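Side-chain contacts in extracellular matrix-binding protein ebh (Staphylococcus aureus subsp. aureus, PDB 4KJM), which is part of a staphylococcal cell-surface adhesin that probably binds extracellular matrix: residues Q8-D13 / N64-K69; G16-Q21 / A33-V38; I86-G91 / D118-A123; N108-Q111 / N115-D118. All blocks are in the same frame, centred on the assembly; numbering follows the deposited sequence.

Contact 1: Q8-D13 / N64-K69. With ZN (zinc ion), chain E.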
loop_
_atom_site.group_PDB
_atom_site.type_symbol
_atom_site.label_atom_id
_atom_site.label_comp_id
_atom_site.label_asym_id
_atom_site.label_seq_id
_atom_site.Cartn_x
_atom_site.Cartn_y
_atom_site.Cartn_z
ATOM N N GLN A 8 -4.890 -7.403 13.620
ATOM C CA GLN A 8 -3.891 -8.318 13.063
ATOM C C GLN A 8 -3.675 -8.074 11.601
ATOM O O GLN A 8 -2.549 -8.094 11.143
ATOM C CB GLN A 8 -4.362 -9.759 13.333
ATOM C CG GLN A 8 -4.227 -10.099 14.787
ATOM C CD GLN A 8 -3.128 -11.084 14.962
ATOM O OE1 GLN A 8 -3.367 -12.234 15.449
ATOM N NE2 GLN A 8 -1.947 -10.724 14.445
ATOM N N THR A 9 -4.776 -7.876 10.858
ATOM C CA THR A 9 -4.697 -7.560 9.433
ATOM C C THR A 9 -3.741 -6.294 9.213
ATOM O O THR A 9 -2.744 -6.324 8.441
ATOM C CB THR A 9 -6.130 -7.451 8.840
ATOM O OG1 THR A 9 -6.813 -8.721 8.936
ATOM C CG2 THR A 9 -6.099 -7.047 7.408
ATOM N N ALA A 10 -3.930 -5.251 10.029
ATOM C CA ALA A 10 -2.943 -4.139 10.027
ATOM C C ALA A 10 -1.493 -4.470 10.512
ATOM O O ALA A 10 -0.514 -4.043 9.882
ATOM C CB ALA A 10 -3.579 -2.980 10.782
ATOM N N ILE A 11 -1.247 -5.189 11.594
ATOM C CA ILE A 11 0.144 -5.336 12.027
ATOM C C ILE A 11 0.947 -6.245 11.031
ATOM O O ILE A 11 2.122 -6.057 10.803
ATOM C CB ILE A 11 0.383 -5.682 13.535
ATOM C CG1 ILE A 11 0.463 -7.133 13.795
ATOM C CG2 ILE A 11 -0.643 -5.087 14.463
ATOM C CD1 ILE A 11 1.877 -7.631 13.931
ATOM N N ASN A 12 0.282 -7.230 10.460
ATOM C CA ASN A 12 0.917 -8.218 9.598
ATOM C C ASN A 12 1.299 -7.600 8.240
ATOM O O ASN A 12 1.966 -8.202 7.424
ATOM C CB ASN A 12 -0.025 -9.398 9.381
ATOM C CG ASN A 12 -0.082 -10.356 10.553
ATOM O OD1 ASN A 12 0.756 -10.321 11.447
ATOM N ND2 ASN A 12 -1.071 -11.225 10.542
ATOM N N ASP A 13 0.866 -6.376 8.021
ATOM C CA ASP A 13 1.230 -5.678 6.806
ATOM C C ASP A 13 2.433 -4.744 6.925
ATOM O O ASP A 13 2.856 -4.120 5.991
ATOM C CB ASP A 13 0.069 -4.892 6.293
ATOM C CG ASP A 13 0.277 -4.452 4.907
ATOM O OD1 ASP A 13 0.838 -5.257 4.182
ATOM O OD2 ASP A 13 -0.100 -3.344 4.582
ATOM N N ASN A 64 -5.305 4.061 15.170
ATOM C CA ASN A 64 -4.003 4.719 15.157
ATOM C C ASN A 64 -3.080 4.168 14.088
ATOM O O ASN A 64 -2.386 4.902 13.421
ATOM C CB ASN A 64 -3.342 4.601 16.526
ATOM C CG ASN A 64 -4.035 5.484 17.561
ATOM O OD1 ASN A 64 -4.812 6.350 17.205
ATOM N ND2 ASN A 64 -3.728 5.268 18.836
ATOM N N VAL A 65 -3.122 2.876 13.861
ATOM C CA VAL A 65 -2.388 2.313 12.746
ATOM C C VAL A 65 -2.962 2.783 11.402
ATOM O O VAL A 65 -2.195 3.172 10.535
ATOM C CB VAL A 65 -2.413 0.743 12.693
ATOM C CG1 VAL A 65 -1.631 0.233 11.470
ATOM C CG2 VAL A 65 -1.749 0.168 13.938
ATOM N N ASN A 66 -4.282 2.721 11.210
ATOM C CA ASN A 66 -4.836 3.084 9.919
ATOM C C ASN A 66 -4.553 4.559 9.583
ATOM O O ASN A 66 -4.169 4.882 8.483
ATOM C CB ASN A 66 -6.336 2.770 9.861
ATOM C CG ASN A 66 -6.613 1.243 9.837
ATOM O OD1 ASN A 66 -5.786 0.475 9.491
ATOM N ND2 ASN A 66 -7.758 0.857 10.230
ATOM N N ASN A 67 -4.748 5.435 10.567
ATOM C CA ASN A 67 -4.503 6.856 10.405
ATOM C C ASN A 67 -3.039 7.114 10.126
ATOM O O ASN A 67 -2.708 7.928 9.231
ATOM C CB ASN A 67 -4.962 7.598 11.679
ATOM C CG ASN A 67 -6.470 7.661 11.769
ATOM O OD1 ASN A 67 -7.146 7.478 10.762
ATOM N ND2 ASN A 67 -7.006 7.946 12.939
ATOM N N ALA A 68 -2.136 6.420 10.832
ATOM C CA ALA A 68 -0.695 6.648 10.575
ATOM C C ALA A 68 -0.323 6.178 9.198
ATOM O O ALA A 68 0.500 6.800 8.486
ATOM C CB ALA A 68 0.203 5.997 11.609
ATOM N N LYS A 69 -0.845 5.029 8.817
ATOM C CA LYS A 69 -0.543 4.494 7.521
ATOM C C LYS A 69 -1.048 5.425 6.378
ATOM O O LYS A 69 -0.344 5.680 5.400
ATOM C CB LYS A 69 -1.093 3.076 7.363
ATOM C CG LYS A 69 -0.575 2.430 6.087
ATOM C CD LYS A 69 -1.198 1.061 5.881
ATOM C CE LYS A 69 -0.618 0.403 4.645
ATOM N NZ LYS A 69 -1.050 -1.026 4.649
HETATM ZN ZN ZN E . 0.963 -5.238 2.276
HETATM O O HOH W 1 1.160 -3.480 1.977
HETATM O O HOH W 2 1.650 -7.414 1.576
HETATM O O HOH W 3 2.327 -4.120 1.287
#
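Lys69 reaches across to Asp13 and closes a salt bridge, its NZ 2.5 Å from Asp13 OD2. The lysine is stretched straight, with CG anti to the backbone N (chi1 -171°), and its ammonium meets OD2 nearly in line with the C-O bond. The aspartate side chain lies at about a right angle to it. Both carboxylate oxygens are used: Asp13 OD1 binds a zinc ion at 1.9 Å, while OD2 also takes a weak hydrogen bond from water 1, itself a zinc ligand. Two further waters and one more ligand from outside the two segments complete this metal's shell, and the two cations next to the carboxylate would be expected to keep it ionised. The backbone O of Asp13 is satisfied as well, by Thr17 OG1. This polar link tops the packing of helix 2-11 on helix 55-71 within the FIVAR domain, a helical bundle. One turn back, Ala10 CB touches Val65 CG1 at 3.8 Å, and Asn66 OD1 comes to 4.3 Å from the same methyl. On another side of helix 2-11, Thr9 OG1 bonds to Gly5 O and to Asn79 and Lys82 of the second subunit.

Contact 2: G16-Q21 / A33-V38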
loop_
_atom_site.group_PDB
_atom_site.type_symbol
_atom_site.label_atom_id
_atom_site.label_comp_id
_atom_site.label_asym_id
_atom_site.label_seq_id
_atom_site.Cartn_x
_atom_site.Cartn_y
_atom_site.Cartn_z
ATOM N N GLY A 16 5.700 -5.121 4.444
ATOM C CA GLY A 16 5.534 -4.663 3.093
ATOM C C GLY A 16 5.380 -3.109 3.064
ATOM O O GLY A 16 5.888 -2.409 2.163
ATOM N N THR A 17 4.747 -2.573 4.090
ATOM C CA THR A 17 4.635 -1.134 4.201
ATOM C C THR A 17 6.001 -0.503 4.384
ATOM O O THR A 17 6.339 0.491 3.703
ATOM C CB THR A 17 3.653 -0.713 5.328
ATOM O OG1 THR A 17 2.360 -1.262 5.072
ATOM C CG2 THR A 17 3.571 0.790 5.395
ATOM N N LEU A 18 6.806 -1.086 5.260
ATOM C CA LEU A 18 8.051 -0.493 5.616
ATOM C C LEU A 18 9.014 -0.555 4.419
ATOM O O LEU A 18 10.004 0.147 4.398
ATOM C CB LEU A 18 8.672 -1.209 6.797
ATOM C CG LEU A 18 8.015 -1.032 8.166
ATOM C CD1 LEU A 18 8.752 -1.742 9.341
ATOM C CD2 LEU A 18 7.786 0.415 8.441
ATOM N N ALA A 19 8.789 -1.480 3.495
ATOM C CA ALA A 19 9.629 -1.578 2.312
ATOM C C ALA A 19 9.098 -0.719 1.126
ATOM O O ALA A 19 9.712 -0.682 0.071
ATOM C CB ALA A 19 9.673 -3.009 1.890
ATOM N N SER A 20 7.957 -0.082 1.274
ATOM C CA SER A 20 7.329 0.664 0.209
ATOM C C SER A 20 7.960 2.096 0.130
ATOM O O SER A 20 8.374 2.710 1.116
ATOM C CB SER A 20 5.799 0.753 0.421
ATOM O OG SER A 20 5.457 1.695 1.477
ATOM N N GLN A 21 8.007 2.639 -1.093
ATOM C CA GLN A 21 8.534 3.984 -1.316
ATOM C C GLN A 21 7.674 4.990 -0.560
ATOM O O GLN A 21 8.152 6.017 -0.053
ATOM C CB GLN A 21 8.529 4.267 -2.834
ATOM C CG GLN A 21 9.054 5.631 -3.287
ATOM C CD GLN A 21 8.058 6.743 -3.063
ATOM O OE1 GLN A 21 6.852 6.573 -3.259
ATOM N NE2 GLN A 21 8.564 7.919 -2.768
ATOM N N ALA A 33 5.483 7.993 13.433
ATOM C CA ALA A 33 4.077 7.775 13.871
ATOM C C ALA A 33 3.553 6.372 13.436
ATOM O O ALA A 33 2.866 5.705 14.197
ATOM C CB ALA A 33 3.182 8.886 13.320
ATOM N N TYR A 34 3.900 5.929 12.233
ATOM C CA TYR A 34 3.479 4.592 11.767
ATOM C C TYR A 34 4.196 3.520 12.602
ATOM O O TYR A 34 3.546 2.574 13.118
ATOM C CB TYR A 34 3.733 4.411 10.271
ATOM C CG TYR A 34 3.418 3.023 9.804
ATOM C CD1 TYR A 34 2.078 2.609 9.675
ATOM C CD2 TYR A 34 4.411 2.123 9.479
ATOM C CE1 TYR A 34 1.766 1.323 9.228
ATOM C CE2 TYR A 34 4.107 0.808 9.113
ATOM C CZ TYR A 34 2.796 0.444 8.903
ATOM O OH TYR A 34 2.487 -0.876 8.563
ATOM N N ASN A 35 5.505 3.650 12.755
ATOM C CA ASN A 35 6.233 2.687 13.582
ATOM C C ASN A 35 5.709 2.604 14.997
ATOM O O ASN A 35 5.534 1.528 15.529
ATOM C CB ASN A 35 7.725 3.054 13.680
ATOM C CG ASN A 35 8.474 2.811 12.377
ATOM O OD1 ASN A 35 8.262 1.813 11.741
ATOM N ND2 ASN A 35 9.386 3.703 12.033
ATOM N N GLN A 36 5.457 3.734 15.612
ATOM C CA GLN A 36 4.959 3.744 17.001
ATOM C C GLN A 36 3.568 3.098 17.120
ATOM O O GLN A 36 3.313 2.318 18.035
ATOM C CB GLN A 36 4.965 5.197 17.480
ATOM C CG GLN A 36 6.400 5.670 17.621
ATOM C CD GLN A 36 6.562 7.177 17.818
ATOM O OE1 GLN A 36 7.623 7.763 17.523
ATOM N NE2 GLN A 36 5.531 7.805 18.347
ATOM N N ALA A 37 2.690 3.356 16.130
ATOM C CA ALA A 37 1.324 2.758 16.110
ATOM C C ALA A 37 1.398 1.232 15.956
ATOM O O ALA A 37 0.643 0.488 16.619
ATOM C CB ALA A 37 0.474 3.339 14.957
ATOM N N VAL A 38 2.283 0.771 15.046
ATOM C CA VAL A 38 2.482 -0.653 14.848
ATOM C C VAL A 38 3.009 -1.320 16.141
ATOM O O VAL A 38 2.491 -2.317 16.535
ATOM C CB VAL A 38 3.350 -0.968 13.619
ATOM C CG1 VAL A 38 3.550 -2.473 13.516
ATOM C CG2 VAL A 38 2.667 -0.515 12.346
#
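Tyr34, the residue most covered here, lays its ring and hydroxyl against Thr17 and Leu18. With CG anti to the backbone N (chi1 175°), the ring swings out from helix 28-44 toward the short helix 14-18. Thr17 meets its far end: CB sits 3.4 Å from Tyr34 OH, and the methyl CG2 lies obliquely to the ring, 3.6 Å from Tyr34 CZ. Thr17 OG1 is 3.5 Å from the phenol oxygen, but its hydrogen bond goes back along its own chain to Asp13 O. Leu18 takes the edge of the ring. Its CD2 lies near the ring plane, 3.8 Å from Tyr34 CE2, and the same methyl touches Asn35 OD1 at 3.6 Å. One face of the ring is covered from within its own helix by Val38, whose CG2 stands 3.5 Å above the plane, offset toward the rim. No hydrogen bond joins the two segments. Just past the Thr17 turn, Ser20 OG donates to Thr17 O, which also accepts from Ser20 N, and the serine is the N-cap of helix 21-24, its OG bonded to Phe23 N. Within the FIVAR domain the contact is walled by other helices: Ala68 and Lys69 of helix 55-71 pack on Tyr34, Lys69 also reaches Thr17, and Phe23 of helix 21-24 lies against both Leu18 and Asn35.

Contact 3: I86-G91 / D118-A123. With ZN (zinc ion), chain I; ZN (zinc ion), chain G; ZN (zinc ion), chain H.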
loop_
_atom_site.group_PDB
_atom_site.type_symbol
_atom_site.label_atom_id
_atom_site.label_comp_id
_atom_site.label_asym_id
_atom_site.label_seq_id
_atom_site.Cartn_x
_atom_site.Cartn_y
_atom_site.Cartn_z
ATOM N N ILE A 86 12.047 19.668 -12.288
ATOM C CA ILE A 86 11.587 20.110 -13.639
ATOM C C ILE A 86 11.594 21.631 -13.751
ATOM O O ILE A 86 12.066 22.228 -14.732
ATOM C CB ILE A 86 10.167 19.591 -13.915
ATOM C CG1 ILE A 86 10.194 18.052 -14.022
ATOM C CG2 ILE A 86 9.573 20.238 -15.166
ATOM C CD1 ILE A 86 11.009 17.494 -15.149
ATOM N N THR A 87 11.040 22.254 -12.726
ATOM C CA THR A 87 10.999 23.694 -12.654
ATOM C C THR A 87 12.407 24.247 -12.722
ATOM O O THR A 87 12.676 25.181 -13.483
ATOM C CB THR A 87 10.300 24.160 -11.373
ATOM O OG1 THR A 87 8.946 23.736 -11.437
ATOM C CG2 THR A 87 10.324 25.656 -11.244
ATOM N N ALA A 88 13.320 23.692 -11.928
ATOM C CA ALA A 88 14.729 24.143 -12.009
ATOM C C ALA A 88 15.337 23.972 -13.416
ATOM O O ALA A 88 16.102 24.839 -13.942
ATOM C CB ALA A 88 15.571 23.424 -10.975
ATOM N N ILE A 89 15.053 22.829 -14.021
ATOM C CA ILE A 89 15.605 22.537 -15.318
ATOM C C ILE A 89 15.037 23.570 -16.297
ATOM O O ILE A 89 15.761 24.154 -17.104
ATOM C CB ILE A 89 15.258 21.123 -15.748
ATOM C CG1 ILE A 89 16.059 20.100 -14.893
ATOM C CG2 ILE A 89 15.539 20.910 -17.226
ATOM C CD1 ILE A 89 15.364 18.753 -14.829
ATOM N N ASN A 90 13.745 23.817 -16.197
ATOM C CA ASN A 90 13.143 24.855 -17.062
ATOM C C ASN A 90 13.705 26.251 -16.875
ATOM O O ASN A 90 13.841 26.975 -17.839
ATOM C CB ASN A 90 11.648 24.842 -16.934
ATOM C CG ASN A 90 11.054 23.681 -17.673
ATOM O OD1 ASN A 90 11.652 23.191 -18.624
ATOM N ND2 ASN A 90 9.918 23.211 -17.230
ATOM N N GLY A 91 14.050 26.620 -15.651
ATOM C CA GLY A 91 14.625 27.930 -15.386
ATOM C C GLY A 91 16.125 27.995 -15.583
ATOM O O GLY A 91 16.722 29.016 -15.329
ATOM N N ASP A 118 18.809 14.807 -6.638
ATOM C CA ASP A 118 20.128 14.733 -7.337
ATOM C C ASP A 118 20.032 15.338 -8.725
ATOM O O ASP A 118 20.928 16.065 -9.191
ATOM C CB ASP A 118 20.614 13.286 -7.442
ATOM C CG ASP A 118 21.062 12.721 -6.120
ATOM O OD1 ASP A 118 21.254 13.520 -5.219
ATOM O OD2 ASP A 118 21.246 11.485 -5.966
ATOM N N VAL A 119 18.953 15.027 -9.427
ATOM C CA VAL A 119 18.775 15.649 -10.761
ATOM C C VAL A 119 18.720 17.181 -10.673
ATOM O O VAL A 119 19.374 17.888 -11.451
ATOM C CB VAL A 119 17.530 15.114 -11.454
ATOM C CG1 VAL A 119 17.263 15.932 -12.727
ATOM C CG2 VAL A 119 17.677 13.610 -11.734
ATOM N N GLN A 120 17.905 17.712 -9.761
ATOM C CA GLN A 120 17.856 19.144 -9.573
ATOM C C GLN A 120 19.249 19.730 -9.321
ATOM O O GLN A 120 19.632 20.745 -9.895
ATOM C CB GLN A 120 16.949 19.495 -8.411
ATOM C CG GLN A 120 16.852 21.003 -8.243
ATOM C CD GLN A 120 15.741 21.407 -7.304
ATOM O OE1 GLN A 120 14.852 20.631 -6.998
ATOM N NE2 GLN A 120 15.772 22.633 -6.885
ATOM N N HIS A 121 19.989 19.120 -8.409
ATOM C CA HIS A 121 21.343 19.608 -8.099
ATOM C C HIS A 121 22.267 19.562 -9.324
ATOM O O HIS A 121 22.963 20.530 -9.628
ATOM C CB HIS A 121 21.936 18.782 -6.962
ATOM C CG HIS A 121 23.360 19.103 -6.689
ATOM N ND1 HIS A 121 23.738 20.090 -5.810
ATOM C CD2 HIS A 121 24.502 18.605 -7.213
ATOM C CE1 HIS A 121 25.053 20.180 -5.796
ATOM N NE2 HIS A 121 25.535 19.305 -6.655
ATOM N N ASN A 122 22.240 18.429 -10.037
ATOM C CA ASN A 122 23.044 18.271 -11.257
ATOM C C ASN A 122 22.707 19.281 -12.374
ATOM O O ASN A 122 23.613 19.842 -13.022
ATOM C CB ASN A 122 22.983 16.832 -11.754
ATOM C CG ASN A 122 23.605 15.865 -10.749
ATOM O OD1 ASN A 122 24.354 16.281 -9.839
ATOM N ND2 ASN A 122 23.274 14.610 -10.867
ATOM N N ALA A 123 21.431 19.548 -12.559
ATOM C CA ALA A 123 20.968 20.610 -13.503
ATOM C C ALA A 123 21.500 21.986 -13.172
ATOM O O ALA A 123 21.948 22.723 -14.071
ATOM C CB ALA A 123 19.456 20.676 -13.525
HETATM ZN ZN ZN I . 22.253 21.725 -5.231
HETATM ZN ZN ZN G . 21.979 12.223 -3.421
HETATM ZN ZN ZN H . 27.825 19.551 -7.109
HETATM O O HOH W 4 21.517 10.317 -3.723
HETATM O O HOH W 5 20.899 12.927 -1.861
HETATM O O HOH W 6 23.881 11.860 -2.826
HETATM O O HOH W 7 28.474 18.060 -8.284
HETATM O O HOH W 8 28.803 19.507 -5.362
#
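In the three-helix bundle of the GA module, the first and third helices run almost parallel, and Ile89 meets Val119 and Ala123 where they pack. The local axes of 86-90 and 118-123 pass 9.0 Å apart at 12°. Ile89 carries most of the contact. Its CG1, anti to the carbonyl carbon (chi1 -71°), rests 3.7 Å from Ala123 CB, and the chain then continues so that CD1 comes to 4.0 Å from Val119 CG1. Leu103 of helix 97-108 also packs on Ile89, so the isoleucine joins all three helices. Toward the outside, Ala88 CB presses on the aliphatic part of Gln120, 3.9 Å from CG; the glutamine is extended and runs alongside helix 74-90, touching Ala84 and Ala85 too. The solvent side of helix 113-127 binds metal. His121 bridges two zinc ions, one on each ring nitrogen, ND1 at 2.3 Å, and Glu125 is also part of a zinc site. One turn earlier, Asp118 OD1 holds another zinc ion at 2.3 Å together with three waters, and water 4 of that shell donates to Asp118 OD2 at 2.5 Å.

Contact 4: N108-Q111 / N115-D118. With ZN (zinc ion), chain G.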
loop_
_atom_site.group_PDB
_atom_site.type_symbol
_atom_site.label_atom_id
_atom_site.label_comp_id
_atom_site.label_asym_id
_atom_site.label_seq_id
_atom_site.Cartn_x
_atom_site.Cartn_y
_atom_site.Cartn_z
ATOM N N ASN A 108 11.710 12.738 -14.252
ATOM C CA ASN A 108 10.432 12.053 -14.362
ATOM C C ASN A 108 10.463 10.569 -14.044
ATOM O O ASN A 108 9.427 9.978 -13.673
ATOM C CB ASN A 108 9.872 12.289 -15.739
ATOM C CG ASN A 108 9.233 13.654 -15.846
ATOM O OD1 ASN A 108 8.773 14.215 -14.871
ATOM N ND2 ASN A 108 9.161 14.148 -17.038
ATOM N N GLY A 109 11.637 9.993 -14.279
ATOM C CA GLY A 109 11.920 8.594 -14.014
ATOM C C GLY A 109 12.404 8.309 -12.622
ATOM O O GLY A 109 12.572 7.138 -12.292
ATOM N N ALA A 110 12.566 9.349 -11.778
ATOM C CA ALA A 110 13.154 9.170 -10.429
ATOM C C ALA A 110 12.234 8.245 -9.646
ATOM O O ALA A 110 10.994 8.432 -9.618
ATOM C CB ALA A 110 13.274 10.490 -9.701
ATOM N N GLN A 111 12.813 7.208 -9.071
ATOM C CA GLN A 111 12.037 6.260 -8.277
ATOM C C GLN A 111 11.982 6.602 -6.778
ATOM O O GLN A 111 11.223 5.968 -5.989
ATOM C CB GLN A 111 12.635 4.834 -8.484
ATOM C CG GLN A 111 12.853 4.458 -9.931
ATOM C CD GLN A 111 14.252 4.798 -10.494
ATOM O OE1 GLN A 111 14.945 5.731 -10.028
ATOM N NE2 GLN A 111 14.669 4.035 -11.553
ATOM N N ASN A 115 16.736 10.686 -5.801
ATOM C CA ASN A 115 17.084 10.699 -7.213
ATOM C C ASN A 115 16.610 11.998 -7.875
ATOM O O ASN A 115 17.357 12.622 -8.667
ATOM C CB ASN A 115 16.478 9.538 -8.010
ATOM C CG ASN A 115 16.722 8.193 -7.376
ATOM O OD1 ASN A 115 15.786 7.413 -7.210
ATOM N ND2 ASN A 115 17.996 7.889 -7.044
ATOM N N ALA A 116 15.386 12.419 -7.605
ATOM C CA ALA A 116 14.920 13.674 -8.173
ATOM C C ALA A 116 15.700 14.897 -7.678
ATOM O O ALA A 116 15.945 15.869 -8.418
ATOM C CB ALA A 116 13.413 13.828 -7.887
ATOM N N GLN A 117 16.032 14.895 -6.382
ATOM C CA GLN A 117 16.842 15.939 -5.793
ATOM C C GLN A 117 18.224 15.996 -6.391
ATOM O O GLN A 117 18.800 17.115 -6.568
ATOM C CB GLN A 117 16.899 15.788 -4.268
ATOM C CG GLN A 117 15.491 15.991 -3.638
ATOM C CD GLN A 117 15.476 15.953 -2.115
ATOM O OE1 GLN A 117 16.238 15.246 -1.501
ATOM N NE2 GLN A 117 14.545 16.647 -1.528
ATOM N N ASP A 118 18.809 14.807 -6.638
ATOM C CA ASP A 118 20.128 14.733 -7.337
ATOM C C ASP A 118 20.032 15.338 -8.725
ATOM O O ASP A 118 20.928 16.065 -9.191
ATOM C CB ASP A 118 20.614 13.286 -7.442
ATOM C CG ASP A 118 21.062 12.721 -6.120
ATOM O OD1 ASP A 118 21.254 13.520 -5.219
ATOM O OD2 ASP A 118 21.246 11.485 -5.966
HETATM ZN ZN ZN G . 21.979 12.223 -3.421
HETATM O O HOH W 4 21.517 10.317 -3.723
HETATM O O HOH W 5 20.899 12.927 -1.861
HETATM O O HOH W 6 23.881 11.860 -2.826
#
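The methyl of Ala110 packs on the first turn of helix 113-127, lying against Asn115 CB and the backbone N and CB of Ala116. Its CB is 3.7 Å from Asn115 CB, 3.5 Å from Ala116 N and 3.8 Å from Ala116 CB, so one methyl bridges two consecutive residues of the helix. The alpha carbons of Ala110 and Asn115 come within 5.3 Å. Ala116 in turn packs on Ala81 of helix 74-90, which carries this apolar patch into the interior.

Outside it the contact turns polar. Asn115 CG stands beside the backbone N (chi1 -50°), which sends the amide back toward the loop. There Asn115 OD1 accepts a weak hydrogen bond from Arg112 N, the residue just ahead of the helix. The bent side chain of Gln111 crosses that of Asn115 at a slant, the amide planes 75° apart, although the orientation of the Gln111 amide is uncertain. At the end of helix 97-108, Asn108 O accepts from Lys82 NZ, and Asn108 touches Gly5 of the second subunit. Such a short link, folded back on the helix that follows it, is the connection between the second and third helices of the GA module's three-helix bundle.

In the fold
Contacts 1 and 2 belong to the FIVAR domain, contacts 3 and 4 to the GA module. Contact 3 is the buried one, with no hydrogen bond between its helices, whereas contact 1, at the surface, adds a salt bridge beside a zinc ion. Contacts 2 and 4 are partly buried: contact 2 packs a tyrosine ring on threonine and leucine, contact 4 sets alanine methyls beside two amides. Contact 2 nests inside the chain loop closed by contact 1, and the two touch where Lys69 meets Thr17; contacts 3 and 4 share helix 113-127 and Asp118. Between the modules, Gln21 packs on Gln111, joining contacts 2 and 4. Contacts 1 and 3 lie about 37 Å apart between centres.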